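Local coordinates for protein putative transcription regulator (Lactobacillus plantarum, PDB 3K69) that is a putative transcriptional regulator of a helix-turn-helix family and probably binds DNA as a dimer to control gene expression, at residues 79-84 and 134-139; 9-14 and 84-89. All coordinates share one frame; numbering follows the deposited sequence.

Contacts 1 and 2 lie on the same short helix, 79-86, with their centres about 10 Å apart. Contact 2 joins the end of that helix and the residues after it to the N-terminal helix 9-22. Contact 1 joins residues 79-84 to the end of the long helix 111-136. Along the chain the segments alternate: 9-14, 79-84, 84-89, 134-139. Asp84 belongs to both contacts, and Phe11 of contact 2 packs on Tyr83 and Leu82 of contact 1. Helix 79-86 therefore ties the N-terminal helix to the long helix, and probably connects the winged-helix part to the subunit interface. Both contacts also touch the second subunit, consistent with a dimeric regulator.

Contact 1 of 2, residues 79-84 and 134-139; sequences LGDLYD and YYHQFT. With DMS (dimethyl sulfoxide), chain C.
Asp84 OD2 accepts a hydrogen bond from His136 NE2 at 2.7 Å, with an N-H...O angle of 159°. The oxygen lies in the imidazole plane, but the nitrogen sits above the carboxylate plane. The other oxygen, OD1, forms a salt bridge with Arg132, so the carboxylate is held at both oxygens. Its negative charge would probably favour a protonated His136. Asp81 OD1, 3.2 Å from His136 CE1 at the ring edge, may add to the effect; its carboxylate is turned steeply to the imidazole.

The His136 ring lies flat on the helix backbone. Gly80 CA makes a CH-pi contact with its face, 3.6 Å from the centroid. A CB at Gly80 would run into His136 CD2, so the close fit depends on the bare glycine. Putting an alanine at His136 would probably leave Asp84 OD2 without this donor and uncover the backbone at Gly80.

Tyr83 and Tyr135 form an offset stack, with centroids 4.4 Å apart and planes at 13°. Tyr83 CG is anti to the backbone N (chi1 -171°), which brings its ring over one face of Tyr135, CD2 offset toward the rim. Tyr135 OH bonds to Tyr131 OH. Tyr83 OH lies implausibly close to the oxygen of a dimethyl sulfoxide, so that bond is doubtful.

At the start of helix 79-86, Leu79 N donates to Phe138 O at 2.8 Å. Leu79 CD2 rests on Phe138 CB at 3.9 Å.

Thr139 is the N-cap of helix 140-148, which begins right after this turn. The contact thus lays most of helix 79-86 against the end of helix 111-136. Leu79 also reaches helices 9-22 and 140-148. Leu123, Phe124 and Ala127 of the second subunit's long helix pack here, consistent with a role in the dimer.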
loop_
_atom_site.group_PDB
_atom_site.type_symbol
_atom_site.label_atom_id
_atom_site.label_comp_id
_atom_site.label_asym_id
_atom_site.label_seq_id
_atom_site.Cartn_x
_atom_site.Cartn_y
_atom_site.Cartn_z
ATOM N N LEU A 79 -9.631 -13.103 5.912
ATOM C CA LEU A 79 -9.373 -11.679 5.971
ATOM C C LEU A 79 -8.803 -11.141 4.659
ATOM O O LEU A 79 -9.091 -10.058 4.266
ATOM C CB LEU A 79 -8.441 -11.375 7.154
ATOM C CG LEU A 79 -8.543 -10.016 7.847
ATOM C CD1 LEU A 79 -9.931 -9.746 8.442
ATOM C CD2 LEU A 79 -7.467 -10.042 8.919
ATOM N N GLY A 80 -8.001 -11.937 3.979
ATOM C CA GLY A 80 -7.482 -11.604 2.703
ATOM C C GLY A 80 -8.481 -11.590 1.595
ATOM O O GLY A 80 -8.427 -10.715 0.755
ATOM N N ASP A 81 -9.377 -12.567 1.579
ATOM C CA ASP A 81 -10.549 -12.524 0.721
ATOM C C ASP A 81 -11.325 -11.228 0.953
ATOM O O ASP A 81 -11.654 -10.544 0.017
ATOM C CB ASP A 81 -11.470 -13.725 0.974
ATOM C CG ASP A 81 -10.897 -15.029 0.460
ATOM O OD1 ASP A 81 -9.945 -14.968 -0.346
ATOM O OD2 ASP A 81 -11.408 -16.106 0.855
ATOM N N LEU A 82 -11.581 -10.878 2.194
ATOM C CA LEU A 82 -12.297 -9.626 2.488
ATOM C C LEU A 82 -11.546 -8.376 1.994
ATOM O O LEU A 82 -12.144 -7.487 1.352
ATOM C CB LEU A 82 -12.581 -9.534 3.996
ATOM C CG LEU A 82 -13.438 -8.340 4.420
ATOM C CD1 LEU A 82 -14.790 -8.379 3.682
ATOM C CD2 LEU A 82 -13.587 -8.307 6.007
ATOM N N TYR A 83 -10.235 -8.331 2.269
ATOM C CA TYR A 83 -9.359 -7.218 1.849
ATOM C C TYR A 83 -9.405 -7.070 0.311
ATOM O O TYR A 83 -9.560 -5.971 -0.207
ATOM C CB TYR A 83 -7.891 -7.413 2.342
ATOM C CG TYR A 83 -7.046 -6.182 2.109
ATOM C CD1 TYR A 83 -6.441 -5.946 0.864
ATOM C CD2 TYR A 83 -6.919 -5.213 3.099
ATOM C CE1 TYR A 83 -5.730 -4.780 0.624
ATOM C CE2 TYR A 83 -6.186 -4.015 2.867
ATOM C CZ TYR A 83 -5.609 -3.808 1.621
ATOM O OH TYR A 83 -4.882 -2.653 1.361
ATOM N N ASP A 84 -9.262 -8.196 -0.388
ATOM C CA ASP A 84 -9.210 -8.203 -1.828
ATOM C C ASP A 84 -10.539 -7.748 -2.420
ATOM O O ASP A 84 -10.559 -7.029 -3.434
ATOM C CB ASP A 84 -8.792 -9.573 -2.382
ATOM C CG ASP A 84 -7.371 -9.996 -1.980
ATOM O OD1 ASP A 84 -6.517 -9.167 -1.533
ATOM O OD2 ASP A 84 -7.124 -11.217 -2.091
ATOM N N TYR A 134 -0.203 -11.403 3.327
ATOM C CA TYR A 134 -0.252 -11.235 4.782
ATOM C C TYR A 134 -1.680 -11.479 5.337
ATOM O O TYR A 134 -1.870 -12.275 6.272
ATOM C CB TYR A 134 0.270 -9.856 5.225
ATOM C CG TYR A 134 0.012 -9.599 6.685
ATOM C CD1 TYR A 134 0.797 -10.226 7.664
ATOM C CD2 TYR A 134 -1.070 -8.845 7.093
ATOM C CE1 TYR A 134 0.533 -10.055 8.983
ATOM C CE2 TYR A 134 -1.316 -8.643 8.426
ATOM C CZ TYR A 134 -0.509 -9.261 9.367
ATOM O OH TYR A 134 -0.767 -9.097 10.700
ATOM N N TYR A 135 -2.668 -10.815 4.747
ATOM C CA TYR A 135 -4.046 -10.915 5.220
ATOM C C TYR A 135 -4.638 -12.299 4.997
ATOM O O TYR A 135 -5.412 -12.761 5.822
ATOM C CB TYR A 135 -4.917 -9.862 4.569
ATOM C CG TYR A 135 -4.517 -8.425 4.843
ATOM C CD1 TYR A 135 -4.969 -7.772 5.978
ATOM C CD2 TYR A 135 -3.768 -7.705 3.938
ATOM C CE1 TYR A 135 -4.666 -6.485 6.201
ATOM C CE2 TYR A 135 -3.437 -6.395 4.177
ATOM C CZ TYR A 135 -3.887 -5.793 5.316
ATOM O OH TYR A 135 -3.619 -4.488 5.590
ATOM N N HIS A 136 -4.216 -12.998 3.938
ATOM C CA HIS A 136 -4.714 -14.349 3.700
ATOM C C HIS A 136 -4.397 -15.405 4.755
ATOM O O HIS A 136 -5.038 -16.469 4.759
ATOM C CB HIS A 136 -4.313 -14.855 2.295
ATOM C CG HIS A 136 -5.141 -14.259 1.213
ATOM N ND1 HIS A 136 -6.346 -14.794 0.821
ATOM C CD2 HIS A 136 -5.014 -13.096 0.535
ATOM C CE1 HIS A 136 -6.877 -14.038 -0.125
ATOM N NE2 HIS A 136 -6.099 -12.990 -0.296
ATOM N N GLN A 137 -3.435 -15.119 5.631
ATOM C CA GLN A 137 -3.122 -15.968 6.766
ATOM C C GLN A 137 -4.211 -16.009 7.813
ATOM O O GLN A 137 -4.200 -16.912 8.626
ATOM C CB GLN A 137 -1.873 -15.500 7.520
ATOM C CG GLN A 137 -0.617 -15.345 6.707
ATOM C CD GLN A 137 0.455 -14.721 7.542
ATOM O OE1 GLN A 137 0.454 -13.511 7.776
ATOM N NE2 GLN A 137 1.360 -15.554 8.040
ATOM N N PHE A 138 -5.109 -15.026 7.839
ATOM C CA PHE A 138 -6.034 -14.853 8.962
ATOM C C PHE A 138 -7.471 -14.887 8.535
ATOM O O PHE A 138 -7.790 -14.738 7.345
ATOM C CB PHE A 138 -5.817 -13.506 9.670
ATOM C CG PHE A 138 -4.408 -13.302 10.135
ATOM C CD1 PHE A 138 -3.887 -14.075 11.153
ATOM C CD2 PHE A 138 -3.594 -12.391 9.512
ATOM C CE1 PHE A 138 -2.555 -13.913 11.562
ATOM C CE2 PHE A 138 -2.277 -12.249 9.898
ATOM C CZ PHE A 138 -1.773 -12.998 10.939
ATOM N N THR A 139 -8.335 -14.995 9.545
ATOM C CA THR A 139 -9.774 -14.887 9.371
ATOM C C THR A 139 -10.298 -13.769 10.232
ATOM O O THR A 139 -9.589 -13.216 11.051
ATOM C CB THR A 139 -10.556 -16.174 9.758
ATOM O OG1 THR A 139 -10.553 -16.332 11.177
ATOM C CG2 THR A 139 -10.000 -17.423 9.070
HETATM S S DMS C . -5.070 -0.509 4.300
HETATM O O DMS C . -4.555 -0.625 2.590
HETATM C C1 DMS C . -3.955 0.486 5.306
HETATM C C2 DMS C . -6.545 0.562 4.379
#

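Contact 2 of 2, residues 9-14 and 84-89; sequences LDFSVA and DLTIPP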
loop_
_atom_site.group_PDB
_atom_site.type_symbol
_atom_site.label_atom_id
_atom_site.label_comp_id
_atom_site.label_asym_id
_atom_site.label_seq_id
_atom_site.Cartn_x
_atom_site.Cartn_y
_atom_site.Cartn_z
ATOM N N LEU A 9 -10.771 3.204 3.104
ATOM C CA LEU A 9 -11.657 3.137 4.285
ATOM C C LEU A 9 -12.667 1.959 4.213
ATOM O O LEU A 9 -13.200 1.494 5.241
ATOM C CB LEU A 9 -12.384 4.461 4.464
ATOM C CG LEU A 9 -13.192 4.734 5.733
ATOM C CD1 LEU A 9 -12.405 4.511 7.067
ATOM C CD2 LEU A 9 -13.689 6.157 5.632
ATOM N N ASP A 10 -12.877 1.446 3.007
ATOM C CA ASP A 10 -13.880 0.423 2.783
ATOM C C ASP A 10 -13.577 -0.855 3.547
ATOM O O ASP A 10 -14.505 -1.530 3.934
ATOM C CB ASP A 10 -14.015 0.086 1.293
ATOM C CG ASP A 10 -14.761 1.181 0.504
ATOM O OD1 ASP A 10 -15.351 2.074 1.140
ATOM O OD2 ASP A 10 -14.768 1.147 -0.736
ATOM N N PHE A 11 -12.297 -1.245 3.642
ATOM C CA PHE A 11 -11.947 -2.443 4.383
ATOM C C PHE A 11 -12.428 -2.333 5.846
ATOM O O PHE A 11 -13.112 -3.238 6.371
ATOM C CB PHE A 11 -10.443 -2.720 4.327
ATOM C CG PHE A 11 -10.010 -3.965 5.127
ATOM C CD1 PHE A 11 -10.374 -5.234 4.704
ATOM C CD2 PHE A 11 -9.216 -3.854 6.237
ATOM C CE1 PHE A 11 -9.995 -6.355 5.416
ATOM C CE2 PHE A 11 -8.794 -4.979 6.925
ATOM C CZ PHE A 11 -9.199 -6.234 6.508
ATOM N N SER A 12 -12.074 -1.237 6.502
ATOM C CA SER A 12 -12.526 -1.003 7.882
ATOM C C SER A 12 -14.038 -0.944 8.008
ATOM O O SER A 12 -14.601 -1.463 8.951
ATOM C CB SER A 12 -11.902 0.283 8.437
ATOM O OG SER A 12 -12.291 0.529 9.799
ATOM N N VAL A 13 -14.710 -0.308 7.057
ATOM C CA VAL A 13 -16.177 -0.280 7.052
ATOM C C VAL A 13 -16.729 -1.704 7.052
ATOM O O VAL A 13 -17.645 -1.989 7.801
ATOM C CB VAL A 13 -16.737 0.521 5.878
ATOM C CG1 VAL A 13 -18.287 0.375 5.794
ATOM C CG2 VAL A 13 -16.333 1.980 6.037
ATOM N N ALA A 14 -16.145 -2.594 6.233
ATOM C CA ALA A 14 -16.583 -3.984 6.174
ATOM C C ALA A 14 -16.263 -4.754 7.453
ATOM O O ALA A 14 -17.121 -5.407 7.983
ATOM C CB ALA A 14 -16.023 -4.680 4.994
ATOM N N ASP A 84 -9.262 -8.196 -0.388
ATOM C CA ASP A 84 -9.210 -8.203 -1.828
ATOM C C ASP A 84 -10.539 -7.748 -2.420
ATOM O O ASP A 84 -10.559 -7.029 -3.434
ATOM C CB ASP A 84 -8.792 -9.573 -2.382
ATOM C CG ASP A 84 -7.371 -9.996 -1.980
ATOM O OD1 ASP A 84 -6.517 -9.167 -1.533
ATOM O OD2 ASP A 84 -7.124 -11.217 -2.091
ATOM N N LEU A 85 -11.651 -8.121 -1.776
ATOM C CA LEU A 85 -12.965 -7.665 -2.220
ATOM C C LEU A 85 -13.164 -6.171 -2.010
ATOM O O LEU A 85 -13.612 -5.473 -2.905
ATOM C CB LEU A 85 -14.087 -8.473 -1.541
ATOM C CG LEU A 85 -15.557 -8.159 -1.885
ATOM C CD1 LEU A 85 -15.877 -8.417 -3.384
ATOM C CD2 LEU A 85 -16.466 -8.954 -0.918
ATOM N N THR A 86 -12.830 -5.670 -0.843
ATOM C CA THR A 86 -13.102 -4.286 -0.508
ATOM C C THR A 86 -12.075 -3.322 -1.092
ATOM O O THR A 86 -12.391 -2.166 -1.295
ATOM C CB THR A 86 -13.213 -4.099 1.025
ATOM O OG1 THR A 86 -11.982 -4.442 1.653
ATOM C CG2 THR A 86 -14.354 -4.970 1.601
ATOM N N ILE A 87 -10.847 -3.792 -1.327
ATOM C CA ILE A 87 -9.777 -2.960 -1.895
ATOM C C ILE A 87 -9.200 -3.738 -3.081
ATOM O O ILE A 87 -8.179 -4.360 -2.953
ATOM C CB ILE A 87 -8.700 -2.566 -0.829
ATOM C CG1 ILE A 87 -9.358 -1.818 0.333
ATOM C CG2 ILE A 87 -7.600 -1.645 -1.437
ATOM C CD1 ILE A 87 -8.430 -1.438 1.401
ATOM N N PRO A 88 -9.887 -3.732 -4.239
ATOM C CA PRO A 88 -9.472 -4.665 -5.317
ATOM C C PRO A 88 -8.042 -4.404 -5.851
ATOM O O PRO A 88 -7.573 -3.282 -5.798
ATOM C CB PRO A 88 -10.535 -4.453 -6.418
ATOM C CG PRO A 88 -11.642 -3.682 -5.778
ATOM C CD PRO A 88 -11.062 -2.933 -4.612
ATOM N N PRO A 89 -7.328 -5.448 -6.289
ATOM C CA PRO A 89 -5.960 -5.226 -6.796
ATOM C C PRO A 89 -5.869 -4.193 -7.952
ATOM O O PRO A 89 -6.690 -4.214 -8.856
ATOM C CB PRO A 89 -5.523 -6.627 -7.280
ATOM C CG PRO A 89 -6.369 -7.587 -6.506
ATOM C CD PRO A 89 -7.690 -6.875 -6.258
HETATM O O HOH W 1 -15.208 -1.647 -2.737
#
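The CB of Thr86 points toward helix 9-22 and lies 4.0 Å from Phe11 CA. There the side chain forks. Its rotation (chi1 62°) sets OG1 against Phe11 and sends CG2 toward Ala14. OG1 comes within 3.4 Å of Phe11 CA and meets the edge of the Phe11 ring in plane, 3.5 Å from CD1. These are packing contacts. The hydroxyl bonds back to Leu82 O, one turn earlier in its own helix, so this buried polar group is satisfied locally. The other branch, CG2, reaches Ala14 CB at 3.8 Å.

Ile87, the first residue to leave the helix, adds its tip. CD1 touches Phe11 CB at 3.8 Å. On the polar side, a water donates to Thr86 O at 3.2 Å and makes a weak bond to Asp10 OD2.

Helices 9-22, 31-38 and 46-54 with the hairpin 59-61/67-69 are consistent with a winged helix-turn-helix domain. The contact is the buried seam between its N-terminal helix and the end of helix 79-86. Helix 46-54 adjoins it, with Ile48 against Asp10 and Ala14, and Leu52 against Ala14. Phe11 also packs on Phe124 of the second subunit.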